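Local coordinates for protein esterase (Rhizomucor miehei CAU432, PDB 4WY8) that hydrolyses carboxylic ester bonds as an esterase of the alpha/beta hydrolase fold, probably through a serine nucleophile in a Ser-His-Asp triad, at residues A36-D41 with N295-S300; L122-R127 with F222-P227; G187-Y192 with A312-T317. All blocks are in the same frame, centred on the assembly; numbering follows the deposited sequence.

Contact 1. Residues A36-D41 with N295-S300; sequences ASIIDD and NLATLS
Ile38 and Ala297 bring the two backbones to 5.2 Å between their CA atoms, where the last part of helix 27-39 and the turn after it meet the irregular 295-300 loop. In this alpha/beta hydrolase fold that loop runs from strand 289-290 into helix 301-322, a short way past His291, the histidine of the probable Ser-His-Asp triad. The contact is apolar, without a hydrogen bond between the segments. Ile38 reaches over with its long branch: CG1 stands beside the backbone N and opposite the carbonyl carbon (chi1 -55°), and CD1 at its end arrives on the loop backbone, 3.6 Å from Ala297 N and 3.9 Å from Leu296 C. The same methyl lies 4.0 Å from Ala297 CB. Ile38 also touches Arg101 of helix 101-111 and is buried.

The second approach comes from Asp41, in the turn that follows, whose CB lies 3.7 Å from Ala297 CB. No hydrogen bond joins its carboxylate to the loop; OD1 accepts from Lys43 N, two residues on. The loop backbone is tied down separately, Ala297 O receiving a hydrogen bond from Arg102 NE. Ala297 CB thus meets both Ile38 and Asp41, with Asp41 OD2 also 3.7 Å from that methyl carbon.

Contact 2. Residues L122-R127 with F222-P227; sequences LSPEVR and FDHYIP
Pro124 and His224 run alongside each other in the same direction, the proline ring passing along the imidazole. Pro124 CB and CG both come to 3.4 Å from His224 ND1, while CD makes an off-centre CH-pi contact, 4.2 Å from the ring centroid. A cis peptide bond before Pro124 shapes the turn that presents it, in the loop between strand 114-118 and helix 130-143. Its partner is the last part of helix 215-225. Pro124 and His224 both also touch Pro27 of helix 27-39, and Trp220 meets the imidazole edge-to-face.

Arg127 bends at chi2 (-74°) to come back across the end of the helix. Its NH1 donates to His224 O at 2.7 Å, with an N-H...O angle of 149°; the oxygen lies close to the guanidinium plane, although the donor is tilted from the plane of the carbonyl. Pro227 CG covers one guanidinium face, 3.1 Å above the plane and toward its rim, and Pro124 O lies over the opposite face. Ser123 turns its OG to the edge of the Tyr225 ring, 3.6 Å from CD2, and spends its proton on Val126 O (2.6 Å) within its own loop. Tyr225 in turn stacks on Trp92.

The one hydrogen bond between the segments therefore joins a cationic group to a carbonyl at the C-terminal end of a helix, where the helix dipole would probably strengthen it, while Pro227 covers one face of the guanidinium and Pro124 packs against the imidazole.

Contact 3. Residues G187-Y192 with A312-T317; sequences GQVLIY and AWLQKT
The C-terminal helix 301-322 packs here on a central strand of the alpha/beta hydrolase sheet, with Trp313 laid against Val189 and the residues just before it. Strand 188-191 and helix segment 312-317 run nearly antiparallel, at 164°, and their axes approach to 10.6 Å. Trp313 bridges that distance. With CG anti to the backbone N (chi1 -178°), the indole extends from the helix toward the sheet and puts the far side of its six-membered ring on the strand.

Val189 CG2 meets that ring obliquely, 3.5 Å from Trp313 CZ3, valine and indole coming from opposite sides and overlapping alongside. The next corner of the indole, CH2, lies 3.7 Å from Gln188 O, and Gly187 CA faces the ring edge at 4.3 Å from the same atom. Leu314 CD2 adds a looser apolar contact to Val189 CG2.

Thr317, one turn further along the helix, places OG1 over one face of the indole, 3.4 Å above its plane and toward the rim. That hydroxyl donates to Trp313 O at 2.8 Å, and Thr317 N reaches the same oxygen from the opposite face of the carbonyl plane, so two bonds grip it. Arg252 adds to this: it makes a cation-pi contact with Trp313, and its NE is hydrogen-bonded to Thr317 OG1. On the outer side of the helix Lys316 forms a salt bridge with Asp308 of the second subunit.

Strand 188-191 pairs with strand 159-163, which leads into the probable nucleophile elbow at Ser164, and on its other face it carries helix 165-179. A parallel strand sandwiched in this way between helices on both faces of the sheet is the layered alpha/beta/alpha build of the alpha/beta hydrolase fold.

Overall arrangement
Contact 3 is the core contact, wholly buried, whereas contacts 1 and 2 lie farther out and are partly buried, their centres each about 18 Å from the centre of the chain. Contacts 1 and 3 share a neighbourhood: the 295-300 loop runs straight into the helix of contact 3, and their nearest atoms are about 5 Å apart. Contacts 1 and 2 are linked through helix 27-39, whose end takes part in the first and whose Pro27 and Arg31 touch residues of the second. Chemistry follows place: aliphatic and aromatic carbon dominates contact 3, a few methyl and methylene contacts make contact 1, and only contact 2 has a hydrogen bond between its segments.

Contact 1. Residues A36-D41 with N295-S300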
loop_
_atom_site.group_PDB
_atom_site.type_symbol
_atom_site.label_atom_id
_atom_site.label_comp_id
_atom_site.label_asym_id
_atom_site.label_seq_id
_atom_site.Cartn_x
_atom_site.Cartn_y
_atom_site.Cartn_z
ATOM N N ALA A 36 -27.811 -14.717 6.727
ATOM C CA ALA A 36 -27.936 -16.049 6.133
ATOM C C ALA A 36 -26.841 -16.310 5.110
ATOM O O ALA A 36 -26.263 -17.390 5.088
ATOM C CB ALA A 36 -29.306 -16.227 5.490
ATOM N N SER A 37 -26.537 -15.316 4.284
ATOM C CA SER A 37 -25.496 -15.454 3.274
ATOM C C SER A 37 -24.133 -15.697 3.916
ATOM O O SER A 37 -23.265 -16.326 3.317
ATOM C CB SER A 37 -25.438 -14.214 2.382
ATOM O OG SER A 37 -24.863 -13.113 3.080
ATOM N N ILE A 38 -23.909 -15.165 5.114
ATOM C CA ILE A 38 -22.664 -15.533 5.785
ATOM C C ILE A 38 -22.717 -16.966 6.374
ATOM O O ILE A 38 -21.822 -17.790 6.136
ATOM C CB ILE A 38 -22.299 -14.541 6.914
ATOM C CG1 ILE A 38 -22.230 -13.099 6.388
ATOM C CG2 ILE A 38 -20.982 -14.947 7.534
ATOM C CD1 ILE A 38 -21.100 -12.860 5.375
ATOM N N ILE A 39 -23.761 -17.264 7.139
ATOM C CA ILE A 39 -23.844 -18.563 7.820
ATOM C C ILE A 39 -23.877 -19.734 6.823
ATOM O O ILE A 39 -23.288 -20.787 7.072
ATOM C CB ILE A 39 -25.078 -18.639 8.747
ATOM C CG1 ILE A 39 -25.002 -17.543 9.813
ATOM C CG2 ILE A 39 -25.159 -20.000 9.419
ATOM C CD1 ILE A 39 -26.328 -17.241 10.479
ATOM N N ASP A 40 -24.550 -19.530 5.694
ATOM C CA ASP A 40 -24.700 -20.555 4.660
ATOM C C ASP A 40 -23.541 -20.643 3.660
ATOM O O ASP A 40 -23.560 -21.486 2.766
ATOM C CB ASP A 40 -25.995 -20.322 3.878
ATOM C CG ASP A 40 -27.218 -20.352 4.765
ATOM O OD1 ASP A 40 -27.203 -21.106 5.766
ATOM O OD2 ASP A 40 -28.186 -19.616 4.460
ATOM N N ASP A 41 -22.578 -19.733 3.738
ATOM C CA ASP A 41 -21.399 -19.855 2.884
ATOM C C ASP A 41 -20.572 -21.026 3.408
ATOM O O ASP A 41 -20.253 -21.087 4.597
ATOM C CB ASP A 41 -20.593 -18.556 2.870
ATOM C CG ASP A 41 -19.550 -18.513 1.759
ATOM O OD1 ASP A 41 -18.763 -19.477 1.601
ATOM O OD2 ASP A 41 -19.515 -17.497 1.035
ATOM N N ASN A 295 -16.474 -7.144 3.961
ATOM C CA ASN A 295 -17.735 -7.515 4.625
ATOM C C ASN A 295 -18.332 -8.832 4.132
ATOM O O ASN A 295 -19.559 -8.982 4.074
ATOM C CB ASN A 295 -18.775 -6.405 4.438
ATOM C CG ASN A 295 -19.069 -6.113 2.965
ATOM O OD1 ASN A 295 -18.473 -5.214 2.369
ATOM N ND2 ASN A 295 -20.027 -6.841 2.390
ATOM N N LEU A 296 -17.470 -9.781 3.788
ATOM C CA LEU A 296 -17.914 -11.052 3.226
ATOM C C LEU A 296 -17.453 -12.230 4.093
ATOM O O LEU A 296 -16.667 -12.062 5.049
ATOM C CB LEU A 296 -17.397 -11.198 1.796
ATOM C CG LEU A 296 -17.756 -10.014 0.874
ATOM C CD1 LEU A 296 -17.108 -10.162 -0.490
ATOM C CD2 LEU A 296 -19.277 -9.814 0.720
ATOM N N ALA A 297 -17.942 -13.423 3.768
ATOM C CA ALA A 297 -17.639 -14.606 4.582
ATOM C C ALA A 297 -16.177 -14.996 4.453
ATOM O O ALA A 297 -15.576 -15.546 5.395
ATOM C CB ALA A 297 -18.548 -15.766 4.185
ATOM N N THR A 298 -15.612 -14.701 3.283
ATOM C CA THR A 298 -14.209 -14.991 2.983
ATOM C C THR A 298 -13.433 -13.707 2.699
ATOM O O THR A 298 -14.007 -12.626 2.582
ATOM C CB THR A 298 -14.073 -15.893 1.767
ATOM O OG1 THR A 298 -14.788 -15.282 0.683
ATOM C CG2 THR A 298 -14.671 -17.271 2.048
ATOM N N LEU A 299 -12.128 -13.842 2.534
ATOM C CA LEU A 299 -11.266 -12.698 2.284
ATOM C C LEU A 299 -10.469 -12.897 1.009
ATOM O O LEU A 299 -9.714 -13.859 0.912
ATOM C CB LEU A 299 -10.326 -12.496 3.480
ATOM C CG LEU A 299 -9.409 -11.280 3.401
ATOM C CD1 LEU A 299 -10.246 -10.000 3.395
ATOM C CD2 LEU A 299 -8.447 -11.300 4.586
ATOM N N SER A 300 -10.609 -11.981 0.049
ATOM C CA SER A 300 -9.897 -12.098 -1.225
ATOM C C SER A 300 -8.388 -12.032 -0.991
ATOM O O SER A 300 -7.947 -11.539 0.041
ATOM C CB SER A 300 -10.324 -10.999 -2.206
ATOM O OG SER A 300 -9.784 -9.729 -1.895
#

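Contact 2. Residues L122-R127 with F222-P227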
loop_
_atom_site.group_PDB
_atom_site.type_symbol
_atom_site.label_atom_id
_atom_site.label_comp_id
_atom_site.label_asym_id
_atom_site.label_seq_id
_atom_site.Cartn_x
_atom_site.Cartn_y
_atom_site.Cartn_z
ATOM N N LEU A 122 -28.173 0.841 13.995
ATOM C CA LEU A 122 -28.324 0.951 12.547
ATOM C C LEU A 122 -29.522 1.812 12.158
ATOM O O LEU A 122 -30.473 1.974 12.932
ATOM C CB LEU A 122 -28.446 -0.445 11.922
ATOM C CG LEU A 122 -27.187 -1.294 12.135
ATOM C CD1 LEU A 122 -27.369 -2.718 11.626
ATOM C CD2 LEU A 122 -25.967 -0.622 11.490
ATOM N N SER A 123 -29.452 2.384 10.959
ATOM C CA SER A 123 -30.551 3.168 10.391
ATOM C C SER A 123 -31.452 2.249 9.554
ATOM O O SER A 123 -31.007 1.183 9.138
ATOM C CB SER A 123 -30.004 4.323 9.547
ATOM O OG SER A 123 -29.374 5.283 10.374
ATOM N N PRO A 124 -32.718 2.638 9.313
ATOM C CA PRO A 124 -33.400 3.881 9.681
ATOM C C PRO A 124 -33.993 3.874 11.086
ATOM O O PRO A 124 -34.647 4.851 11.422
ATOM C CB PRO A 124 -34.540 3.965 8.658
ATOM C CG PRO A 124 -34.928 2.535 8.477
ATOM C CD PRO A 124 -33.615 1.748 8.550
ATOM N N GLU A 125 -33.835 2.801 11.861
ATOM C CA GLU A 125 -34.405 2.798 13.210
ATOM C C GLU A 125 -33.848 3.961 14.032
ATOM O O GLU A 125 -34.525 4.478 14.913
ATOM C CB GLU A 125 -34.151 1.477 13.923
ATOM C CG GLU A 125 -34.942 0.304 13.369
ATOM C CD GLU A 125 -34.248 -0.341 12.177
ATOM O OE1 GLU A 125 -33.298 0.272 11.620
ATOM O OE2 GLU A 125 -34.636 -1.474 11.808
ATOM N N VAL A 126 -32.590 4.329 13.789
ATOM C CA VAL A 126 -32.100 5.608 14.279
ATOM C C VAL A 126 -31.596 6.375 13.066
ATOM O O VAL A 126 -31.353 5.780 12.025
ATOM C CB VAL A 126 -31.000 5.440 15.360
ATOM C CG1 VAL A 126 -31.524 4.572 16.524
ATOM C CG2 VAL A 126 -29.722 4.839 14.767
ATOM N N ARG A 127 -31.435 7.685 13.187
ATOM C CA ARG A 127 -30.889 8.474 12.104
ATOM C C ARG A 127 -29.539 9.013 12.572
ATOM O O ARG A 127 -29.171 8.880 13.741
ATOM C CB ARG A 127 -31.814 9.651 11.723
ATOM C CG ARG A 127 -33.283 9.300 11.530
ATOM C CD ARG A 127 -33.519 8.542 10.221
ATOM N NE ARG A 127 -34.946 8.299 9.995
ATOM C CZ ARG A 127 -35.446 7.686 8.928
ATOM N NH1 ARG A 127 -34.642 7.251 7.969
ATOM N NH2 ARG A 127 -36.760 7.508 8.825
ATOM N N PHE A 222 -27.971 6.598 2.139
ATOM C CA PHE A 222 -28.072 7.991 2.574
ATOM C C PHE A 222 -29.516 8.385 2.966
ATOM O O PHE A 222 -29.733 9.108 3.960
ATOM C CB PHE A 222 -27.569 8.909 1.461
ATOM C CG PHE A 222 -26.155 9.434 1.671
ATOM C CD1 PHE A 222 -25.910 10.510 2.529
ATOM C CD2 PHE A 222 -25.084 8.876 0.981
ATOM C CE1 PHE A 222 -24.603 11.013 2.711
ATOM C CE2 PHE A 222 -23.775 9.365 1.152
ATOM C CZ PHE A 222 -23.536 10.438 2.024
ATOM N N ASP A 223 -30.501 7.883 2.214
ATOM C CA ASP A 223 -31.895 8.232 2.485
ATOM C C ASP A 223 -32.347 7.637 3.815
ATOM O O ASP A 223 -33.122 8.255 4.541
ATOM C CB ASP A 223 -32.820 7.777 1.347
ATOM C CG ASP A 223 -32.785 8.719 0.161
ATOM O OD1 ASP A 223 -32.378 9.886 0.346
ATOM O OD2 ASP A 223 -33.156 8.290 -0.956
ATOM N N HIS A 224 -31.882 6.436 4.143
ATOM C CA HIS A 224 -32.184 5.917 5.488
ATOM C C HIS A 224 -31.417 6.630 6.622
ATOM O O HIS A 224 -31.951 6.794 7.724
ATOM C CB HIS A 224 -31.902 4.415 5.581
ATOM C CG HIS A 224 -32.944 3.550 4.932
ATOM N ND1 HIS A 224 -34.278 3.592 5.286
ATOM C CD2 HIS A 224 -32.839 2.584 3.990
ATOM C CE1 HIS A 224 -34.951 2.705 4.575
ATOM N NE2 HIS A 224 -34.102 2.085 3.776
ATOM N N TYR A 225 -30.162 7.007 6.371
ATOM C CA TYR A 225 -29.284 7.584 7.415
ATOM C C TYR A 225 -29.595 9.059 7.712
ATOM O O TYR A 225 -29.668 9.478 8.876
ATOM C CB TYR A 225 -27.817 7.433 6.974
ATOM C CG TYR A 225 -26.712 7.826 7.952
ATOM C CD1 TYR A 225 -25.687 8.690 7.557
ATOM C CD2 TYR A 225 -26.656 7.291 9.223
ATOM C CE1 TYR A 225 -24.664 9.033 8.410
ATOM C CE2 TYR A 225 -25.627 7.620 10.095
ATOM C CZ TYR A 225 -24.636 8.490 9.676
ATOM O OH TYR A 225 -23.608 8.825 10.534
ATOM N N ILE A 226 -29.744 9.836 6.638
ATOM C CA ILE A 226 -29.990 11.272 6.704
ATOM C C ILE A 226 -31.111 11.638 5.747
ATOM O O ILE A 226 -30.843 12.090 4.624
ATOM C CB ILE A 226 -28.719 12.073 6.329
ATOM C CG1 ILE A 226 -27.513 11.552 7.106
ATOM C CG2 ILE A 226 -28.880 13.549 6.648
ATOM C CD1 ILE A 226 -26.219 12.203 6.697
ATOM N N PRO A 227 -32.369 11.459 6.183
ATOM C CA PRO A 227 -33.535 11.683 5.311
ATOM C C PRO A 227 -33.633 13.088 4.744
ATOM O O PRO A 227 -33.950 13.282 3.561
ATOM C CB PRO A 227 -34.730 11.418 6.241
ATOM C CG PRO A 227 -34.188 10.498 7.291
ATOM C CD PRO A 227 -32.763 10.962 7.511
#

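Contact 3. Residues G187-Y192 with A312-T317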
loop_
_atom_site.group_PDB
_atom_site.type_symbol
_atom_site.label_atom_id
_atom_site.label_comp_id
_atom_site.label_asym_id
_atom_site.label_seq_id
_atom_site.Cartn_x
_atom_site.Cartn_y
_atom_site.Cartn_z
ATOM N N GLY A 187 -4.304 7.298 15.663
ATOM C CA GLY A 187 -4.229 6.947 14.256
ATOM C C GLY A 187 -5.611 6.636 13.741
ATOM O O GLY A 187 -6.482 6.172 14.487
ATOM N N GLN A 188 -5.825 6.888 12.458
ATOM C CA GLN A 188 -7.108 6.568 11.865
ATOM C C GLN A 188 -6.836 5.793 10.583
ATOM O O GLN A 188 -5.961 6.177 9.799
ATOM C CB GLN A 188 -7.928 7.848 11.601
ATOM C CG GLN A 188 -7.281 8.814 10.630
ATOM C CD GLN A 188 -8.053 10.128 10.467
ATOM O OE1 GLN A 188 -9.270 10.123 10.251
ATOM N NE2 GLN A 188 -7.329 11.265 10.511
ATOM N N VAL A 189 -7.535 4.673 10.402
ATOM C CA VAL A 189 -7.442 3.897 9.158
ATOM C C VAL A 189 -8.747 3.933 8.400
ATOM O O VAL A 189 -9.767 3.391 8.884
ATOM C CB VAL A 189 -7.082 2.414 9.399
ATOM C CG1 VAL A 189 -7.078 1.645 8.068
ATOM C CG2 VAL A 189 -5.744 2.281 10.158
ATOM N N LEU A 190 -8.728 4.551 7.217
ATOM C CA LEU A 190 -9.957 4.724 6.435
ATOM C C LEU A 190 -9.944 3.845 5.181
ATOM O O LEU A 190 -9.205 4.091 4.230
ATOM C CB LEU A 190 -10.156 6.193 6.035
ATOM C CG LEU A 190 -9.989 7.302 7.083
ATOM C CD1 LEU A 190 -10.304 8.665 6.452
ATOM C CD2 LEU A 190 -10.854 7.069 8.308
ATOM N N ILE A 191 -10.751 2.795 5.206
ATOM C CA ILE A 191 -10.822 1.856 4.101
ATOM C C ILE A 191 -12.014 2.176 3.227
ATOM O O ILE A 191 -13.157 2.062 3.670
ATOM C CB ILE A 191 -10.937 0.415 4.597
ATOM C CG1 ILE A 191 -9.797 0.105 5.570
ATOM C CG2 ILE A 191 -10.944 -0.557 3.423
ATOM C CD1 ILE A 191 -9.946 -1.241 6.264
ATOM N N TYR A 192 -11.720 2.527 1.979
ATOM C CA TYR A 192 -12.659 3.110 1.020
ATOM C C TYR A 192 -13.856 3.783 1.686
ATOM O O TYR A 192 -14.982 3.296 1.618
ATOM C CB TYR A 192 -13.116 2.048 -0.020
ATOM C CG TYR A 192 -13.454 0.629 0.470
ATOM C CD1 TYR A 192 -14.356 0.415 1.501
ATOM C CD2 TYR A 192 -12.903 -0.498 -0.157
ATOM C CE1 TYR A 192 -14.687 -0.878 1.931
ATOM C CE2 TYR A 192 -13.217 -1.804 0.267
ATOM C CZ TYR A 192 -14.116 -1.989 1.303
ATOM O OH TYR A 192 -14.448 -3.282 1.720
ATOM N N ALA A 312 1.361 -3.373 8.927
ATOM C CA ALA A 312 2.689 -2.741 8.895
ATOM C C ALA A 312 2.614 -1.260 9.304
ATOM O O ALA A 312 3.451 -0.744 10.069
ATOM C CB ALA A 312 3.305 -2.873 7.504
ATOM N N TRP A 313 1.612 -0.578 8.781
ATOM C CA TRP A 313 1.402 0.840 9.100
ATOM C C TRP A 313 1.047 1.088 10.558
ATOM O O TRP A 313 1.514 2.063 11.146
ATOM C CB TRP A 313 0.318 1.409 8.211
ATOM C CG TRP A 313 0.032 2.868 8.403
ATOM C CD1 TRP A 313 0.594 3.917 7.731
ATOM C CD2 TRP A 313 -0.932 3.432 9.300
ATOM N NE1 TRP A 313 0.044 5.106 8.168
ATOM C CE2 TRP A 313 -0.886 4.834 9.137
ATOM C CE3 TRP A 313 -1.813 2.887 10.242
ATOM C CZ2 TRP A 313 -1.701 5.698 9.871
ATOM C CZ3 TRP A 313 -2.629 3.749 10.972
ATOM C CH2 TRP A 313 -2.565 5.145 10.779
ATOM N N LEU A 314 0.199 0.224 11.124
ATOM C CA LEU A 314 -0.129 0.265 12.550
ATOM C C LEU A 314 1.116 0.048 13.398
ATOM O O LEU A 314 1.313 0.719 14.418
ATOM C CB LEU A 314 -1.171 -0.797 12.917
ATOM C CG LEU A 314 -2.662 -0.695 12.583
ATOM C CD1 LEU A 314 -3.391 -2.010 12.904
ATOM C CD2 LEU A 314 -3.263 0.436 13.386
ATOM N N GLN A 315 1.954 -0.900 12.982
ATOM C CA GLN A 315 3.169 -1.189 13.723
ATOM C C GLN A 315 4.078 0.033 13.708
ATOM O O GLN A 315 4.644 0.402 14.758
ATOM C CB GLN A 315 3.882 -2.442 13.174
ATOM C CG GLN A 315 3.239 -3.754 13.695
ATOM C CD GLN A 315 3.644 -4.998 12.914
ATOM O OE1 GLN A 315 4.290 -4.912 11.862
ATOM N NE2 GLN A 315 3.236 -6.171 13.415
ATOM N N LYS A 316 4.191 0.701 12.557
ATOM C CA LYS A 316 4.968 1.949 12.556
ATOM C C LYS A 316 4.321 3.036 13.463
ATOM O O LYS A 316 5.014 3.708 14.236
ATOM C CB LYS A 316 5.165 2.469 11.130
ATOM C CG LYS A 316 5.889 3.820 11.051
ATOM C CD LYS A 316 7.174 3.808 11.896
ATOM C CE LYS A 316 8.157 2.737 11.408
ATOM N NZ LYS A 316 8.821 3.080 10.113
ATOM N N THR A 317 3.002 3.206 13.367
ATOM C CA THR A 317 2.282 4.158 14.228
ATOM C C THR A 317 2.599 3.947 15.730
ATOM O O THR A 317 2.958 4.888 16.467
ATOM C CB THR A 317 0.755 4.042 14.008
ATOM O OG1 THR A 317 0.444 4.234 12.621
ATOM C CG2 THR A 317 0.018 5.064 14.834
#